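Local coordinates for protein NADPH-ferredoxin reductase FprA (Mycobacterium tuberculosis, PDB 1LQT) that probably transfers electrons between NADPH and ferredoxin-type iron-sulfur proteins through its FAD, and may supply electrons to cytochrome P450 systems, at residues 13-18 / 36-41; 41-46 / 449-454; 80-83 / 87-90; 409-412 / 416-419. One frame throughout, in Å; residues are numbered along the deposited sequence. Where two conformers were deposited one is given.

Contact 1. Residues 13-18 / 36-41. With FAD (flavin-adenine dinucleotide), chain H.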
# COMPACT_ATOMS: atom_id res chain seq x y z
N PRO A 13 4.73 -3.93 -7.54
CA PRO A 13 5.82 -3.27 -8.26
C PRO A 13 7.19 -3.82 -7.99
O PRO A 13 7.96 -4.02 -8.92
CB PRO A 13 5.68 -1.80 -7.81
CG PRO A 13 4.30 -1.65 -7.44
CD PRO A 13 3.84 -2.96 -6.86
N SER A 14 7.57 -4.03 -6.74
CA SER A 14 8.93 -4.49 -6.48
C SER A 14 9.18 -5.87 -7.10
O SER A 14 10.25 -6.10 -7.65
CB SER A 14 9.26 -4.44 -4.98
OG SER A 14 8.60 -5.42 -4.21
N ALA A 15 8.19 -6.74 -7.04
CA ALA A 15 8.27 -8.04 -7.68
C ALA A 15 8.48 -7.92 -9.18
O ALA A 15 9.32 -8.60 -9.76
CB ALA A 15 7.02 -8.82 -7.39
N PHE A 16 7.67 -7.08 -9.83
CA PHE A 16 7.78 -6.93 -11.27
C PHE A 16 9.03 -6.23 -11.73
O PHE A 16 9.60 -6.57 -12.78
CB PHE A 16 6.52 -6.28 -11.87
CG PHE A 16 5.49 -7.30 -12.20
CD1 PHE A 16 5.63 -8.07 -13.35
CD2 PHE A 16 4.37 -7.51 -11.39
CE1 PHE A 16 4.69 -9.04 -13.66
CE2 PHE A 16 3.47 -8.49 -11.72
CZ PHE A 16 3.63 -9.25 -12.83
N PHE A 17 9.52 -5.27 -10.95
CA PHE A 17 10.79 -4.66 -11.27
C PHE A 17 11.93 -5.68 -11.10
O PHE A 17 12.83 -5.75 -11.93
CB PHE A 17 11.03 -3.41 -10.43
CG PHE A 17 10.10 -2.23 -10.75
CD1 PHE A 17 9.81 -1.85 -12.04
CD2 PHE A 17 9.55 -1.50 -9.72
CE1 PHE A 17 8.98 -0.79 -12.28
CE2 PHE A 17 8.73 -0.42 -10.00
CZ PHE A 17 8.47 -0.08 -11.25
N ALA A 18 11.85 -6.50 -10.07
CA ALA A 18 12.85 -7.55 -9.89
C ALA A 18 12.82 -8.52 -11.07
O ALA A 18 13.86 -8.90 -11.60
CB ALA A 18 12.63 -8.28 -8.58
N VAL A 36 11.64 -17.29 -14.27
CA VAL A 36 11.04 -16.61 -13.13
C VAL A 36 9.62 -17.11 -12.89
O VAL A 36 8.79 -17.04 -13.79
CB VAL A 36 11.00 -15.10 -13.40
CG1 VAL A 36 10.25 -14.35 -12.28
CG2 VAL A 36 12.38 -14.55 -13.61
N ASP A 37 9.35 -17.62 -11.70
CA ASP A 37 8.03 -18.00 -11.24
C ASP A 37 7.62 -17.02 -10.16
O ASP A 37 8.32 -16.85 -9.17
CB ASP A 37 8.03 -19.41 -10.66
CG ASP A 37 8.14 -20.51 -11.69
OD1 ASP A 37 7.93 -20.23 -12.88
OD2 ASP A 37 8.43 -21.66 -11.30
N MET A 38 6.48 -16.39 -10.35
CA MET A 38 5.94 -15.42 -9.43
C MET A 38 4.74 -16.00 -8.73
O MET A 38 3.79 -16.42 -9.39
CB MET A 38 5.57 -14.17 -10.22
CG MET A 38 5.05 -13.06 -9.37
SD MET A 38 4.75 -11.53 -10.32
CE MET A 38 6.34 -10.90 -10.59
N LEU A 39 4.80 -16.06 -7.41
CA LEU A 39 3.76 -16.62 -6.56
C LEU A 39 3.07 -15.51 -5.82
O LEU A 39 3.72 -14.76 -5.11
CB LEU A 39 4.40 -17.56 -5.52
CG LEU A 39 5.33 -18.64 -6.09
CD1 LEU A 39 5.72 -19.59 -4.93
CD2 LEU A 39 4.86 -19.34 -7.24
N GLU A 40 1.77 -15.42 -5.95
CA GLU A 40 0.99 -14.32 -5.41
C GLU A 40 -0.16 -14.84 -4.58
O GLU A 40 -0.91 -15.71 -5.00
CB GLU A 40 0.46 -13.46 -6.55
CG GLU A 40 -0.66 -12.48 -6.18
CD GLU A 40 -0.27 -11.48 -5.10
OE1 GLU A 40 0.83 -10.90 -5.21
OE2 GLU A 40 -1.09 -11.30 -4.17
N MET A 41 -0.29 -14.26 -3.40
CA MET A 41 -1.33 -14.59 -2.43
C MET A 41 -2.77 -14.47 -2.96
O MET A 41 -3.62 -15.28 -2.64
CB MET A 41 -1.14 -13.61 -1.25
CG MET A 41 -2.30 -13.60 -0.26
SD MET A 41 -1.84 -12.97 1.35
CE MET A 41 -1.69 -11.07 1.04
PA FAD H . 2.90 -4.35 -2.73
O1A FAD H . 2.16 -4.28 -1.46
O2A FAD H . 2.50 -3.50 -3.88
O5B FAD H . 2.88 -5.86 -3.26
C5B FAD H . 3.05 -6.95 -2.34
C4B FAD H . 2.41 -8.17 -2.99
O4B FAD H . 2.83 -9.30 -2.23
C3B FAD H . 0.88 -8.16 -2.97
O3B FAD H . 0.33 -8.48 -4.23
C2B FAD H . 0.55 -9.17 -1.90
O2B FAD H . -0.72 -9.77 -2.00
C1B FAD H . 1.72 -10.16 -2.05
N9A FAD H . 1.96 -10.99 -0.88
C8A FAD H . 2.07 -10.55 0.41
N7A FAD H . 2.32 -11.55 1.25
C5A FAD H . 2.34 -12.68 0.46
C6A FAD H . 2.53 -14.03 0.78
N6A FAD H . 2.80 -14.47 2.00
N1A FAD H . 2.50 -14.91 -0.25
C2A FAD H . 2.28 -14.46 -1.51
N3A FAD H . 2.09 -13.19 -1.89
C4A FAD H . 2.13 -12.34 -0.86
N1 FAD H . 2.49 5.05 -5.25
C2 FAD H . 2.41 5.86 -6.34
O2 FAD H . 3.36 6.01 -7.09
N3 FAD H . 1.22 6.54 -6.58
C4 FAD H . 0.09 6.38 -5.84
O4 FAD H . -0.96 7.00 -6.14
C4X FAD H . 0.16 5.51 -4.75
N5 FAD H . -0.94 5.28 -3.97
C5X FAD H . -0.84 4.45 -2.88
C6 FAD H . -1.93 4.24 -2.07
C7 FAD H . -1.86 3.47 -0.92
C7M FAD H . -3.09 3.25 -0.08
C8 FAD H . -0.64 2.87 -0.60
C8M FAD H . -0.50 2.05 0.65
C9 FAD H . 0.47 3.06 -1.42
C9A FAD H . 0.39 3.84 -2.56
N10 FAD H . 1.50 4.06 -3.38
C10 FAD H . 1.38 4.87 -4.49
C1' FAD H . 2.81 3.40 -3.13
C2' FAD H . 2.89 2.03 -3.81
O2' FAD H . 1.69 1.34 -3.55
C3' FAD H . 4.09 1.25 -3.26
O3' FAD H . 5.31 1.92 -3.55
C4' FAD H . 4.31 -0.14 -3.88
O4' FAD H . 3.07 -0.76 -4.19
C5' FAD H . 5.11 -1.03 -2.93
O5' FAD H . 5.42 -2.20 -3.69
P FAD H . 5.76 -3.62 -3.06
O1P FAD H . 6.03 -4.47 -4.24
O2P FAD H . 6.80 -3.55 -1.99
O3P FAD H . 4.45 -4.09 -2.31
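Met38 reaches up from strand 34-40 and ends squarely over the ring of Phe16 on helix 13-28. Its CE methyl lies 3.7 Å from the ring centroid and only 3° off the ring normal, a CH-pi contact. The sulfur follows over the same ring, displaced toward the far rim, with SD 3.6 Å from Phe16 CZ, and this adds a Met-aromatic contact. The methionine runs extended through its first two torsions and then bends at the SD bond (chi3 -76°). That bend turns the methyl across the ring and toward Ala15, with Met38 CE 3.9 Å from both Ala15 CB and the backbone oxygen Ala15 O. This is the tight part, wholly buried; Phe67 stacks on Phe16 as well. Toward the C-terminal end of 36-41 the packing gives way to the cofactor. Helix and strand no longer touch there, and the side chain of Met41 is partly open to solvent. Two bonds grip one phosphate oxygen of FAD: Ser14 N to O1P (3.0 Å, 151°) and Ser14 OG to O1P (2.7 Å). On the strand side the Glu40 carboxylate accepts from both ribose hydroxyls, with OE1 2.7 Å from O3B and OE2 2.7 Å from O2B. Ser11 OG and Leu42 N bond the same carboxylate and should fix its rotation. A phosphate held at a helix start and a ribose held by an acid toward the C-terminal part of the second strand are hallmarks of the Rossmann dinucleotide-binding beta-alpha-beta unit.

Contact 2. Residues 41-46 / 449-454; sequences MLPTPW and ELLRIG. With FAD (flavin-adenine dinucleotide), chain H.
Leu450 of helix 447-454 packs against two consecutive residues, Pro43 and Thr44, of the loop that follows strand 34-40. Its CB already touches the proline, 3.9 Å from Pro43 CG and 4.1 Å from Pro43 CB. From there CG swings anti to the carbonyl carbon (chi1 -74°), and the side chain forks between the two loop residues. One branch, CD1, stays with the pyrrolidine ring, 3.9 Å from Pro43 CG and 4.1 Å from Pro43 CD. The other, CD2, goes to the threonine and meets its methyl, with Leu450 CD2 3.8 Å from Thr44 CG2. Both loop side chains are crossed at about a right angle, and with one methyl on each the leucine fork spans the Pro43-Thr44 step. Leu451, one residue on, adds a more distant touch through its tip: CD2 is 4.2 Å from Pro43 CG. The meeting of these two segments is purely apolar. On its other flank the loop serves the cofactor. Met41 N lies 3.0 Å from adenine N3A of FAD, while Leu42 packs loosely near the ribose. Farther on, Pro45 CG rests 3.5 Å above the plane of the Trp46 indole, toward its rim, and Trp423 meets the indole edge-to-face. The contact thus joins the C-terminal helix to the FAD-binding loop beside helix 420-434, where Trp423 touches Thr44 and Pro45 and Ile426 touches Leu450, and beside strand 418-419, whose Val418 packs against both Pro43 and Leu451.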
# COMPACT_ATOMS: atom_id res chain seq x y z
N MET A 41 -0.29 -14.26 -3.40
CA MET A 41 -1.33 -14.59 -2.43
C MET A 41 -2.77 -14.47 -2.96
O MET A 41 -3.62 -15.28 -2.64
CB MET A 41 -1.14 -13.61 -1.25
CG MET A 41 -2.30 -13.60 -0.26
SD MET A 41 -1.84 -12.97 1.35
CE MET A 41 -1.69 -11.07 1.04
N LEU A 42 -3.01 -13.38 -3.67
CA LEU A 42 -4.33 -13.10 -4.22
C LEU A 42 -4.47 -13.74 -5.59
O LEU A 42 -3.48 -14.09 -6.23
CB LEU A 42 -4.52 -11.59 -4.37
CG LEU A 42 -4.38 -10.80 -3.08
CD1 LEU A 42 -4.62 -9.33 -3.35
CD2 LEU A 42 -5.30 -11.28 -1.98
N PRO A 43 -5.69 -13.88 -6.09
CA PRO A 43 -5.86 -14.35 -7.47
C PRO A 43 -5.36 -13.37 -8.52
O PRO A 43 -5.16 -13.74 -9.67
CB PRO A 43 -7.39 -14.54 -7.58
CG PRO A 43 -7.81 -14.79 -6.18
CD PRO A 43 -6.97 -13.87 -5.37
N THR A 44 -5.22 -12.11 -8.12
CA THR A 44 -4.91 -11.01 -9.01
C THR A 44 -3.52 -10.46 -8.73
O THR A 44 -3.17 -10.33 -7.56
CB THR A 44 -5.94 -9.89 -8.83
OG1 THR A 44 -5.89 -9.42 -7.46
CG2 THR A 44 -7.37 -10.35 -9.06
N PRO A 45 -2.79 -10.09 -9.77
CA PRO A 45 -1.47 -9.48 -9.60
C PRO A 45 -1.57 -7.99 -9.33
O PRO A 45 -2.65 -7.40 -9.30
CB PRO A 45 -0.82 -9.74 -10.97
CG PRO A 45 -2.00 -9.58 -11.92
CD PRO A 45 -3.14 -10.22 -11.19
N TRP A 46 -0.39 -7.41 -9.13
CA TRP A 46 -0.11 -5.97 -9.13
C TRP A 46 -0.06 -5.32 -7.76
O TRP A 46 0.28 -4.15 -7.64
CB TRP A 46 -0.98 -5.17 -10.11
CG TRP A 46 -0.96 -5.72 -11.54
CD1 TRP A 46 0.00 -6.54 -12.13
CD2 TRP A 46 -1.92 -5.45 -12.54
NE1 TRP A 46 -0.36 -6.82 -13.42
CE2 TRP A 46 -1.54 -6.19 -13.69
CE3 TRP A 46 -3.09 -4.70 -12.59
CZ2 TRP A 46 -2.28 -6.14 -14.88
CZ3 TRP A 46 -3.81 -4.66 -13.76
CH2 TRP A 46 -3.42 -5.40 -14.88
N GLU A 449 -15.79 -15.19 -5.40
CA GLU A 449 -16.20 -14.68 -6.71
C GLU A 449 -15.03 -14.63 -7.68
O GLU A 449 -15.20 -14.89 -8.85
CB GLU A 449 -16.84 -13.33 -6.61
CG GLU A 449 -18.14 -13.22 -5.80
CD GLU A 449 -18.33 -11.74 -5.37
OE1 GLU A 449 -19.15 -11.00 -5.95
OE2 GLU A 449 -17.60 -11.25 -4.47
N LEU A 450 -13.84 -14.29 -7.18
CA LEU A 450 -12.66 -14.35 -8.02
C LEU A 450 -12.42 -15.74 -8.56
O LEU A 450 -12.10 -15.91 -9.74
CB LEU A 450 -11.42 -13.85 -7.25
CG LEU A 450 -11.39 -12.33 -7.04
CD1 LEU A 450 -10.51 -11.96 -5.86
CD2 LEU A 450 -10.92 -11.63 -8.34
N LEU A 451 -12.52 -16.72 -7.69
CA LEU A 451 -12.27 -18.09 -8.11
C LEU A 451 -13.38 -18.67 -8.97
O LEU A 451 -13.12 -19.51 -9.84
CB LEU A 451 -12.01 -18.97 -6.90
CG LEU A 451 -10.76 -18.63 -6.10
CD1 LEU A 451 -10.60 -19.67 -4.98
CD2 LEU A 451 -9.49 -18.58 -6.92
N ARG A 452 -14.61 -18.20 -8.80
CA ARG A 452 -15.71 -18.64 -9.66
C ARG A 452 -15.35 -18.34 -11.11
O ARG A 452 -15.62 -19.13 -12.00
CB ARG A 452 -17.00 -17.94 -9.25
CG ARG A 452 -18.24 -18.22 -10.09
CD ARG A 452 -19.41 -17.43 -9.57
NE ARG A 452 -20.64 -17.74 -10.24
CZ ARG A 452 -21.75 -17.05 -10.05
NH1 ARG A 452 -21.75 -16.02 -9.24
NH2 ARG A 452 -22.86 -17.39 -10.70
N ILE A 453 -14.73 -17.18 -11.33
CA ILE A 453 -14.40 -16.74 -12.67
C ILE A 453 -13.03 -17.23 -13.10
O ILE A 453 -12.84 -17.62 -14.23
CB ILE A 453 -14.52 -15.19 -12.76
CG1 ILE A 453 -15.93 -14.73 -12.41
CG2 ILE A 453 -14.05 -14.70 -14.13
CD1 ILE A 453 -17.06 -15.45 -13.10
N GLY A 454 -12.07 -17.24 -12.19
CA GLY A 454 -10.69 -17.54 -12.50
C GLY A 454 -10.38 -19.01 -12.69
O GLY A 454 -9.54 -19.36 -13.51
PA FAD H . 2.90 -4.35 -2.73
O1A FAD H . 2.16 -4.28 -1.46
O2A FAD H . 2.50 -3.50 -3.88
O5B FAD H . 2.88 -5.86 -3.26
C5B FAD H . 3.05 -6.95 -2.34
C4B FAD H . 2.41 -8.17 -2.99
O4B FAD H . 2.83 -9.30 -2.23
C3B FAD H . 0.88 -8.16 -2.97
O3B FAD H . 0.33 -8.48 -4.23
C2B FAD H . 0.55 -9.17 -1.90
O2B FAD H . -0.72 -9.77 -2.00
C1B FAD H . 1.72 -10.16 -2.05
N9A FAD H . 1.96 -10.99 -0.88
C8A FAD H . 2.07 -10.55 0.41
N7A FAD H . 2.32 -11.55 1.25
C5A FAD H . 2.34 -12.68 0.46
C6A FAD H . 2.53 -14.03 0.78
N6A FAD H . 2.80 -14.47 2.00
N1A FAD H . 2.50 -14.91 -0.25
C2A FAD H . 2.28 -14.46 -1.51
N3A FAD H . 2.09 -13.19 -1.89
C4A FAD H . 2.13 -12.34 -0.86
N1 FAD H . 2.49 5.05 -5.25
C2 FAD H . 2.41 5.86 -6.34
O2 FAD H . 3.36 6.01 -7.09
N3 FAD H . 1.22 6.54 -6.58
C4 FAD H . 0.09 6.38 -5.84
O4 FAD H . -0.96 7.00 -6.14
C4X FAD H . 0.16 5.51 -4.75
N5 FAD H . -0.94 5.28 -3.97
C5X FAD H . -0.84 4.45 -2.88
C6 FAD H . -1.93 4.24 -2.07
C7 FAD H . -1.86 3.47 -0.92
C7M FAD H . -3.09 3.25 -0.08
C8 FAD H . -0.64 2.87 -0.60
C8M FAD H . -0.50 2.05 0.65
C9 FAD H . 0.47 3.06 -1.42
C9A FAD H . 0.39 3.84 -2.56
N10 FAD H . 1.50 4.06 -3.38
C10 FAD H . 1.38 4.87 -4.49
C1' FAD H . 2.81 3.40 -3.13
C2' FAD H . 2.89 2.03 -3.81
O2' FAD H . 1.69 1.34 -3.55
C3' FAD H . 4.09 1.25 -3.26
O3' FAD H . 5.31 1.92 -3.55
C4' FAD H . 4.31 -0.14 -3.88
O4' FAD H . 3.07 -0.76 -4.19
C5' FAD H . 5.11 -1.03 -2.93
O5' FAD H . 5.42 -2.20 -3.69
P FAD H . 5.76 -3.62 -3.06
O1P FAD H . 6.03 -4.47 -4.24
O2P FAD H . 6.80 -3.55 -1.99
O3P FAD H . 4.45 -4.09 -2.31

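Contact 3. Residues 80-83 / 87-90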
# COMPACT_ATOMS: atom_id res chain seq x y z
N GLY A 80 -1.15 -17.39 -9.00
CA GLY A 80 -1.94 -16.67 -8.02
C GLY A 80 -2.71 -17.59 -7.11
O GLY A 80 -2.82 -18.79 -7.34
N ASN A 81 -3.22 -17.02 -6.04
CA ASN A 81 -3.90 -17.75 -4.96
C ASN A 81 -2.97 -18.74 -4.28
O ASN A 81 -3.40 -19.78 -3.83
CB ASN A 81 -5.19 -18.42 -5.46
CG ASN A 81 -6.11 -18.86 -4.35
OD1 ASN A 81 -6.19 -18.24 -3.29
ND2 ASN A 81 -6.85 -19.93 -4.60
N VAL A 82 -1.68 -18.41 -4.22
CA VAL A 82 -0.67 -19.23 -3.54
C VAL A 82 -0.12 -18.37 -2.42
O VAL A 82 0.55 -17.36 -2.65
CB VAL A 82 0.43 -19.67 -4.51
CG1 VAL A 82 1.53 -20.42 -3.76
CG2 VAL A 82 -0.14 -20.55 -5.59
N VAL A 83 -0.40 -18.78 -1.18
CA VAL A 83 -0.02 -18.01 -0.02
C VAL A 83 1.23 -18.63 0.58
O VAL A 83 1.21 -19.73 1.11
CB VAL A 83 -1.16 -18.01 1.00
CG1 VAL A 83 -0.79 -17.18 2.22
CG2 VAL A 83 -2.46 -17.53 0.39
N HIS A 87 0.37 -22.43 1.80
CA HIS A 87 0.38 -23.53 0.83
C HIS A 87 1.77 -24.11 0.63
O HIS A 87 1.90 -25.31 0.41
CB HIS A 87 -0.18 -23.05 -0.50
CG HIS A 87 -1.58 -22.57 -0.37
ND1 HIS A 87 -1.92 -21.24 -0.39
CD2 HIS A 87 -2.73 -23.26 -0.17
CE1 HIS A 87 -3.21 -21.14 -0.15
NE2 HIS A 87 -3.72 -22.35 -0.02
N VAL A 88 2.75 -23.24 0.60
CA VAL A 88 4.16 -23.60 0.47
C VAL A 88 4.94 -22.76 1.45
O VAL A 88 4.50 -21.66 1.81
CB VAL A 88 4.71 -23.41 -0.97
CG1 VAL A 88 3.90 -24.26 -1.97
CG2 VAL A 88 4.70 -21.95 -1.37
N GLN A 89 6.10 -23.25 1.87
CA GLN A 89 6.89 -22.59 2.90
C GLN A 89 8.20 -22.08 2.32
O GLN A 89 8.73 -22.65 1.36
CB GLN A 89 7.21 -23.57 4.04
CG GLN A 89 6.02 -24.17 4.69
CD GLN A 89 5.12 -23.14 5.31
OE1 GLN A 89 5.58 -22.16 5.92
NE2 GLN A 89 3.83 -23.35 5.17
N PRO A 90 8.77 -21.04 2.92
CA PRO A 90 10.06 -20.54 2.47
C PRO A 90 11.13 -21.64 2.32
O PRO A 90 11.85 -21.64 1.33
CB PRO A 90 10.42 -19.48 3.52
CG PRO A 90 9.07 -18.92 3.84
CD PRO A 90 8.19 -20.14 3.95
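The imidazole of His87 meets segment 80-83 at its edge. Val83 N stands almost in the ring plane, 8° out of it, and donates to ND1 over 3.0 Å in a nearly straight bond (167°). Neither face is stacked by these two segments: Val82 CA and Asn81 O approach obliquely. Val83 flanks the ring with its own side chain, CB 3.6 Å from ND1 and CG2 3.7 Å from CE1. Because ND1 accepts here, the neutral ring would probably carry its proton on NE2. His87 CG, anti to the carbonyl carbon (chi1 -60°), lets the ring fold back along the chain while its own backbone answers Val83: His87 N donates to Val83 O at 2.9 Å. Two bonds between the same two residues, one through the ring and one through the backbone, thus close the turn. Beyond them the packing is thin, with Val82 CG1 4.3 Å from Val88 CG2. The outer polar groups look to the C-terminal region: Asn81 ND2 to Lys416 O, Asn81 O to Gln414 NE2, and His87 O to Arg413 NH1. Gln89 then takes the N-cap position of helix 90-96. The site is the loop at the end of the third strand of a Rossmann-type sheet: Val82 and Val83 touch FAD, and the carbonyl oxygen of Val84, held within the turn, is hydrogen-bonded to it.

Contact 4. Residues 409-412 / 416-419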
# COMPACT_ATOMS: atom_id res chain seq x y z
N TRP A 409 4.18 -29.51 -8.10
CA TRP A 409 4.23 -29.35 -6.67
C TRP A 409 3.29 -28.21 -6.27
O TRP A 409 2.52 -28.36 -5.35
CB TRP A 409 5.66 -29.06 -6.23
CG TRP A 409 5.84 -28.60 -4.84
CD1 TRP A 409 5.65 -29.30 -3.69
CD2 TRP A 409 6.29 -27.33 -4.45
NE1 TRP A 409 5.93 -28.53 -2.59
CE2 TRP A 409 6.36 -27.32 -3.03
CE3 TRP A 409 6.66 -26.18 -5.14
CZ2 TRP A 409 6.77 -26.23 -2.32
CZ3 TRP A 409 7.07 -25.10 -4.42
CH2 TRP A 409 7.13 -25.13 -3.02
N LEU A 410 3.33 -27.09 -6.97
CA LEU A 410 2.44 -25.97 -6.65
C LEU A 410 1.00 -26.38 -6.80
O LEU A 410 0.17 -26.05 -5.96
CB LEU A 410 2.75 -24.78 -7.54
CG LEU A 410 4.05 -24.06 -7.21
CD1 LEU A 410 4.45 -23.14 -8.32
CD2 LEU A 410 3.99 -23.30 -5.91
N ALA A 411 0.69 -27.15 -7.85
CA ALA A 411 -0.69 -27.60 -8.05
C ALA A 411 -1.12 -28.60 -7.00
O ALA A 411 -2.30 -28.60 -6.62
CB ALA A 411 -0.84 -28.20 -9.42
N ALA A 412 -0.19 -29.42 -6.50
CA ALA A 412 -0.53 -30.35 -5.42
C ALA A 412 -0.88 -29.58 -4.16
O ALA A 412 -1.81 -29.91 -3.46
CB ALA A 412 0.64 -31.30 -5.15
N LYS A 416 -6.29 -24.84 -6.43
CA LYS A 416 -7.04 -23.69 -6.90
C LYS A 416 -6.12 -22.53 -7.25
O LYS A 416 -6.50 -21.37 -7.15
CB LYS A 416 -8.06 -23.28 -5.85
CG LYS A 416 -9.10 -24.38 -5.55
CD LYS A 416 -10.21 -23.89 -4.67
CE LYS A 416 -11.14 -25.02 -4.28
NZ LYS A 416 -12.07 -24.51 -3.21
N LEU A 417 -4.91 -22.82 -7.70
CA LEU A 417 -4.02 -21.74 -8.13
C LEU A 417 -4.56 -21.13 -9.42
O LEU A 417 -5.31 -21.74 -10.17
CB LEU A 417 -2.56 -22.18 -8.21
CG LEU A 417 -2.21 -23.23 -9.26
CD1 LEU A 417 -2.14 -22.66 -10.68
CD2 LEU A 417 -0.89 -23.89 -8.86
N VAL A 418 -4.17 -19.89 -9.63
CA VAL A 418 -4.61 -19.06 -10.74
C VAL A 418 -3.43 -18.77 -11.66
O VAL A 418 -2.53 -18.05 -11.30
CB VAL A 418 -5.26 -17.77 -10.22
CG1 VAL A 418 -5.66 -16.87 -11.38
CG2 VAL A 418 -6.46 -18.11 -9.38
N THR A 419 -3.42 -19.34 -12.87
CA THR A 419 -2.33 -19.09 -13.80
C THR A 419 -2.55 -17.74 -14.47
O THR A 419 -3.60 -17.13 -14.33
CB THR A 419 -2.29 -20.13 -14.89
OG1 THR A 419 -3.56 -20.10 -15.53
CG2 THR A 419 -2.05 -21.53 -14.35
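Leu417 lays one methyl against the last turns of helix 402-413, in the turn by which that helix passes into the short, weakly bonded antiparallel edge strand 418-419 of the Rossmann-type FAD-binding sheet. The leucine adopts an uncommon conformation. Its CG lies between the backbone N and the carbonyl carbon (chi1 66°), and the second torsion is also near +60° (chi2 76°). This doubly bent shape sends the CD2 branch to the helix, where it is the branch that makes the contact. Leu410 meets it with its CB, 4.0 Å from Leu417 CD2. Its own conformation is of the ordinary kind, with CG on the side remote from its carbonyl carbon (chi1 -72°), which carries the methyls on toward the sheet. Ala411 offers only its CB, 4.3 Å from the same CD2, and it does so on the exposed side of the helix. The contact is small, one methyl against helix backbone and two beta carbons, and it is apolar. Leu410 and Leu417 also share Phe79 of strand 76-80, so both leucines lie over the same part of the sheet. Around them the other side chains diverge: Trp409 turns to helix 90-96, where Arg96 makes a cation-pi contact with it, and Lys416 is extended along its whole length, points away from the helix and touches Leu455. Thr419 is the N-cap of helix 420-434, its OG1 accepting a weak bond from His422 N. The closest approach is to the peptide joining the two helix residues, with Leu417 CD2 3.7 Å from Leu410 C and 3.8 Å from Ala411 N.

How the contacts relate
Contacts 1 to 3 each include residues that touch FAD; contact 4 lies behind them. Contact 1 joins the helix and second strand of the beta-alpha-beta unit; contact 2 begins at Met41, which the two share, and their centres lie 16 Å apart, with Phe16 CE2 4.0 Å from Trp46 CD1. The loop of contact 3 lies beside both: Glu40 O and Val82 N are 2.9 Å apart, as are Leu42 O and Asn81 N. Contacts 3 and 4, centres 9 Å apart, meet where Gly80 N lies 2.8 Å from Val418 O, joining the C-terminal strand to the sheet edge. Both are nested in the long loop closed by contact 2, and in contact 4 the Leu410 side chain is about 10 Å from FAD.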